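Hypothetical protein MTH1491 (Methanothermobacter thermautotrophicus, PDB 1L1S) is of unknown function but belongs to the DsrE/DsrF-like family, whose better-known members take part in sulfur transfer and sulfur oxidation. Local coordinates at residues A[17-20]-A[21-24]; A[60-64]-A[65-69]. All blocks are in the same frame, centred on the assembly; numbering follows the deposited sequence.

Interaction 1 of 2, residues A[17-20]-A[21-24]; sequences RVLL and LISN
R17 meets L21 through the backbone alone: L21 N gives its hydrogen to R17 O at 3.0 Å, the first of four i to i+4 bonds that run through these two turns of helix. The R17 side chain leaves the turn and reaches across the subunit interface, where its guanidinium group makes weak, long ion pairs with D11 and E12 of the second subunit. At V18 the bond from I22 N to V18 O is almost straight, 176° at the hydrogen, and side chains meet as well. V18 CG1 stands anti to the backbone N (chi1 179°), which carries this methyl forward along the helix to 4.1 Å from I22 CD1. I22 CG1 sits ahead of the V18 carbonyl, 3.3 Å from V18 O. These turns belong to helix 15-31, the crossover of the right-handed beta-alpha-beta unit between parallel strands 4-10 and 35-41. L21 presses on F8 and I10 of strand 4-10, whereas V18 packs on V48 and Y55 of nearby loops. L19, next in sequence, sits on the solvent side; L19 CD2 lies 4.2 Å from the same I22 CD1, roughly at a right angle to the approach of V18, so that this one terminal methyl meets both V18 and L19. L19 O accepts the hydrogen bond of S23 N. L20 then pairs with N24, whose N lies 2.8 Å from L20 O. The amide of N24 folds back over the same turn: with CG beside its own backbone N (chi1 -69°), N24 ND2 comes within 3.8 Å of L20 CG, and N24 OD1 within 4.0 Å of L20 CD1. L20 packs on D11 and N24 on V97, both of the second subunit.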
loop_
_atom_site.group_PDB
_atom_site.type_symbol
_atom_site.label_atom_id
_atom_site.label_comp_id
_atom_site.label_asym_id
_atom_site.label_seq_id
_atom_site.Cartn_x
_atom_site.Cartn_y
_atom_site.Cartn_z
ATOM N N ARG A 17 -12.292 -5.588 3.471
ATOM C CA ARG A 17 -11.271 -4.544 3.544
ATOM C C ARG A 17 -11.603 -3.517 4.635
ATOM O O ARG A 17 -10.736 -3.078 5.385
ATOM C CB ARG A 17 -11.153 -3.834 2.193
ATOM C CG ARG A 17 -9.978 -2.874 2.087
ATOM C CD ARG A 17 -8.928 -3.379 1.107
ATOM N NE ARG A 17 -8.111 -4.469 1.646
ATOM C CZ ARG A 17 -7.790 -5.567 0.964
ATOM N NH1 ARG A 17 -8.221 -5.731 -0.283
ATOM N NH2 ARG A 17 -7.021 -6.499 1.526
ATOM N N VAL A 18 -12.872 -3.139 4.721
ATOM C CA VAL A 18 -13.295 -2.164 5.711
ATOM C C VAL A 18 -13.093 -2.710 7.123
ATOM O O VAL A 18 -12.552 -2.037 7.982
ATOM C CB VAL A 18 -14.781 -1.759 5.486
ATOM C CG1 VAL A 18 -15.219 -0.752 6.539
ATOM C CG2 VAL A 18 -14.945 -1.179 4.092
ATOM N N LEU A 19 -13.518 -3.938 7.362
ATOM C CA LEU A 19 -13.349 -4.522 8.687
ATOM C C LEU A 19 -11.866 -4.696 9.015
ATOM O O LEU A 19 -11.463 -4.621 10.182
ATOM C CB LEU A 19 -14.091 -5.863 8.770
ATOM C CG LEU A 19 -15.630 -5.742 8.693
ATOM C CD1 LEU A 19 -16.290 -7.137 8.729
ATOM C CD2 LEU A 19 -16.131 -4.886 9.865
ATOM N N LEU A 20 -11.046 -4.923 7.992
ATOM C CA LEU A 20 -9.615 -5.073 8.240
ATOM C C LEU A 20 -9.033 -3.731 8.718
ATOM O O LEU A 20 -8.248 -3.692 9.665
ATOM C CB LEU A 20 -8.893 -5.558 6.978
ATOM C CG LEU A 20 -7.452 -6.004 7.244
ATOM C CD1 LEU A 20 -7.453 -7.016 8.380
ATOM C CD2 LEU A 20 -6.839 -6.615 5.984
ATOM N N LEU A 21 -9.417 -2.636 8.066
ATOM C CA LEU A 21 -8.951 -1.307 8.465
ATOM C C LEU A 21 -9.356 -1.033 9.914
ATOM O O LEU A 21 -8.537 -0.627 10.741
ATOM C CB LEU A 21 -9.576 -0.237 7.573
ATOM C CG LEU A 21 -9.565 1.222 8.069
ATOM C CD1 LEU A 21 -8.182 1.796 7.932
ATOM C CD2 LEU A 21 -10.542 2.065 7.246
ATOM N N ILE A 22 -10.638 -1.230 10.204
ATOM C CA ILE A 22 -11.163 -1.013 11.546
ATOM C C ILE A 22 -10.361 -1.815 12.568
ATOM O O ILE A 22 -9.930 -1.285 13.583
ATOM C CB ILE A 22 -12.636 -1.438 11.627
ATOM C CG1 ILE A 22 -13.481 -0.515 10.742
ATOM C CG2 ILE A 22 -13.115 -1.402 13.086
ATOM C CD1 ILE A 22 -14.906 -0.968 10.603
ATOM N N SER A 23 -10.177 -3.098 12.276
ATOM C CA SER A 23 -9.426 -3.984 13.140
ATOM C C SER A 23 -8.004 -3.485 13.308
ATOM O O SER A 23 -7.475 -3.477 14.419
ATOM C CB SER A 23 -9.403 -5.400 12.562
ATOM O OG SER A 23 -8.345 -6.148 13.145
ATOM N N ASN A 24 -7.381 -3.072 12.208
ATOM C CA ASN A 24 -6.011 -2.562 12.274
ATOM C C ASN A 24 -5.921 -1.295 13.139
ATOM O O ASN A 24 -4.961 -1.114 13.887
ATOM C CB ASN A 24 -5.480 -2.271 10.869
ATOM C CG ASN A 24 -5.266 -3.535 10.059
ATOM O OD1 ASN A 24 -5.154 -4.621 10.615
ATOM N ND2 ASN A 24 -5.195 -3.398 8.745
#

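Interaction 2 of 2, residues A[60-64]-A[65-69]; sequences SELTG and QGVRF
The backbone closes helix 56-64 with a Schellman motif, in which V67 N bonds to L62 O at 2.9 Å and G66 N to T63 O at 3.0 Å, while G66, the C-prime residue, turns the chain at a positive phi of 103°, a backbone conformation that glycine adopts readily. Q65 N makes only weak bonds, to E61 O and L62 O. Beyond the turn the chain enters strand 68-72, completing the beta-alpha-beta unit begun by strand 35-41. L62 meets most of the returning chain. Its CB lies 3.9 Å from V67 CG2 and, near the ring plane, approaches the edge of F69 at CE1, while L62 CD1 is 4.1 Å from F69 CZ. V67 CG2, beside its own backbone N, also comes close to L62 O. T63 borders the same ring obliquely, with OG1 3.6 Å from F69 CD1; this hydroxyl is hydrogen-bonded to V59 O one turn back. F69 packs as well on V39 of strand 35-41 and on L49. Replacing F69 by an alanine removes the whole ring, which is likely to leave L62 CB and T63 facing a gap and V39 without its aromatic neighbour. The Q65 side chain runs back across E61 and L62, its amide plane turned 44° from the carboxylate of E61. Helix 15-31 packs alongside, V25 touching L62 and V67, M29 touching L62 and Q65. T63 CA also points its hydrogen at V67 O, nearly straight at 175°. Main-chain bonds thus satisfy the carbonyls of L62 and T63, whereas Q65 OE1, buried against L62, has no polar partner in the model, so the helix end probably owes little to the Q65 amide.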
loop_
_atom_site.group_PDB
_atom_site.type_symbol
_atom_site.label_atom_id
_atom_site.label_comp_id
_atom_site.label_asym_id
_atom_site.label_seq_id
_atom_site.Cartn_x
_atom_site.Cartn_y
_atom_site.Cartn_z
ATOM N N SER A 60 -18.083 6.366 14.365
ATOM C CA SER A 60 -18.332 7.339 15.429
ATOM C C SER A 60 -17.560 6.970 16.690
ATOM O O SER A 60 -16.961 7.831 17.333
ATOM C CB SER A 60 -19.822 7.445 15.749
ATOM O OG SER A 60 -20.247 6.354 16.546
ATOM N N GLU A 61 -17.556 5.686 17.033
ATOM C CA GLU A 61 -16.838 5.245 18.220
ATOM C C GLU A 61 -15.341 5.552 18.167
ATOM O O GLU A 61 -14.785 6.084 19.126
ATOM C CB GLU A 61 -17.024 3.750 18.432
ATOM C CG GLU A 61 -16.133 3.203 19.523
ATOM C CD GLU A 61 -16.360 1.733 19.770
ATOM O OE1 GLU A 61 -15.711 1.187 20.691
ATOM O OE2 GLU A 61 -17.189 1.123 19.049
ATOM N N LEU A 62 -14.685 5.218 17.053
ATOM C CA LEU A 62 -13.246 5.474 16.932
ATOM C C LEU A 62 -12.922 6.961 16.910
ATOM O O LEU A 62 -11.830 7.380 17.310
ATOM C CB LEU A 62 -12.682 4.802 15.674
ATOM C CG LEU A 62 -12.612 3.275 15.764
ATOM C CD1 LEU A 62 -12.322 2.653 14.414
ATOM C CD2 LEU A 62 -11.550 2.904 16.757
ATOM N N THR A 63 -13.868 7.755 16.429
ATOM C CA THR A 63 -13.677 9.194 16.374
ATOM C C THR A 63 -13.588 9.676 17.813
ATOM O O THR A 63 -12.760 10.526 18.147
ATOM C CB THR A 63 -14.871 9.886 15.675
ATOM O OG1 THR A 63 -14.815 9.611 14.273
ATOM C CG2 THR A 63 -14.850 11.404 15.907
ATOM N N GLY A 64 -14.448 9.114 18.661
ATOM C CA GLY A 64 -14.461 9.492 20.059
ATOM C C GLY A 64 -13.160 9.116 20.741
ATOM O O GLY A 64 -12.767 9.726 21.734
ATOM N N GLN A 65 -12.477 8.112 20.205
ATOM C CA GLN A 65 -11.221 7.683 20.795
ATOM C C GLN A 65 -10.030 8.456 20.246
ATOM O O GLN A 65 -8.880 8.138 20.544
ATOM C CB GLN A 65 -11.043 6.181 20.584
ATOM C CG GLN A 65 -12.121 5.372 21.285
ATOM C CD GLN A 65 -12.134 3.917 20.865
ATOM O OE1 GLN A 65 -12.118 3.604 19.677
ATOM N NE2 GLN A 65 -12.180 3.019 21.842
ATOM N N GLY A 66 -10.306 9.476 19.445
ATOM C CA GLY A 66 -9.227 10.283 18.906
ATOM C C GLY A 66 -8.852 10.030 17.460
ATOM O O GLY A 66 -7.975 10.709 16.924
ATOM N N VAL A 67 -9.492 9.054 16.824
ATOM C CA VAL A 67 -9.200 8.754 15.425
ATOM C C VAL A 67 -9.885 9.776 14.517
ATOM O O VAL A 67 -11.093 10.010 14.614
ATOM C CB VAL A 67 -9.696 7.338 15.014
ATOM C CG1 VAL A 67 -9.347 7.071 13.546
ATOM C CG2 VAL A 67 -9.081 6.274 15.910
ATOM N N ARG A 68 -9.104 10.363 13.621
ATOM C CA ARG A 68 -9.617 11.344 12.686
ATOM C C ARG A 68 -9.857 10.751 11.286
ATOM O O ARG A 68 -8.916 10.341 10.596
ATOM C CB ARG A 68 -8.637 12.523 12.584
ATOM C CG ARG A 68 -9.111 13.642 11.681
ATOM C CD ARG A 68 -8.000 14.659 11.401
ATOM N NE ARG A 68 -8.495 15.790 10.618
ATOM C CZ ARG A 68 -7.732 16.571 9.861
ATOM N NH1 ARG A 68 -6.428 16.341 9.774
ATOM N NH2 ARG A 68 -8.269 17.591 9.199
ATOM N N PHE A 69 -11.118 10.708 10.871
ATOM C CA PHE A 69 -11.447 10.206 9.543
ATOM C C PHE A 69 -11.539 11.408 8.609
ATOM O O PHE A 69 -12.169 12.409 8.941
ATOM C CB PHE A 69 -12.772 9.443 9.561
ATOM C CG PHE A 69 -12.699 8.142 10.299
ATOM C CD1 PHE A 69 -12.793 8.107 11.687
ATOM C CD2 PHE A 69 -12.525 6.947 9.609
ATOM C CE1 PHE A 69 -12.719 6.909 12.371
ATOM C CE2 PHE A 69 -12.451 5.741 10.286
ATOM C CZ PHE A 69 -12.549 5.720 11.667
#

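Both interactions lie in parallel beta-alpha-beta units that share strand 35-41, and both mix buried with exposed residues. Interaction 1 runs within the body of helix 15-31, with regular i to i+4 bonds throughout; interaction 2 lies where helix 56-64 stops, and its bonds follow a capping pattern into strand 68-72. Their apolar parts differ accordingly: aliphatic methyls in contact along one helix, with an amide beside L20, in 17-24, an aromatic ring joining aliphatic groups in 60-69. Interaction 1 also faces a second subunit, which interaction 2 does not touch. Their centres are 14 Å apart and they do not meet directly, but the continuation of helix 15-31 beyond 24 packs against interaction 2.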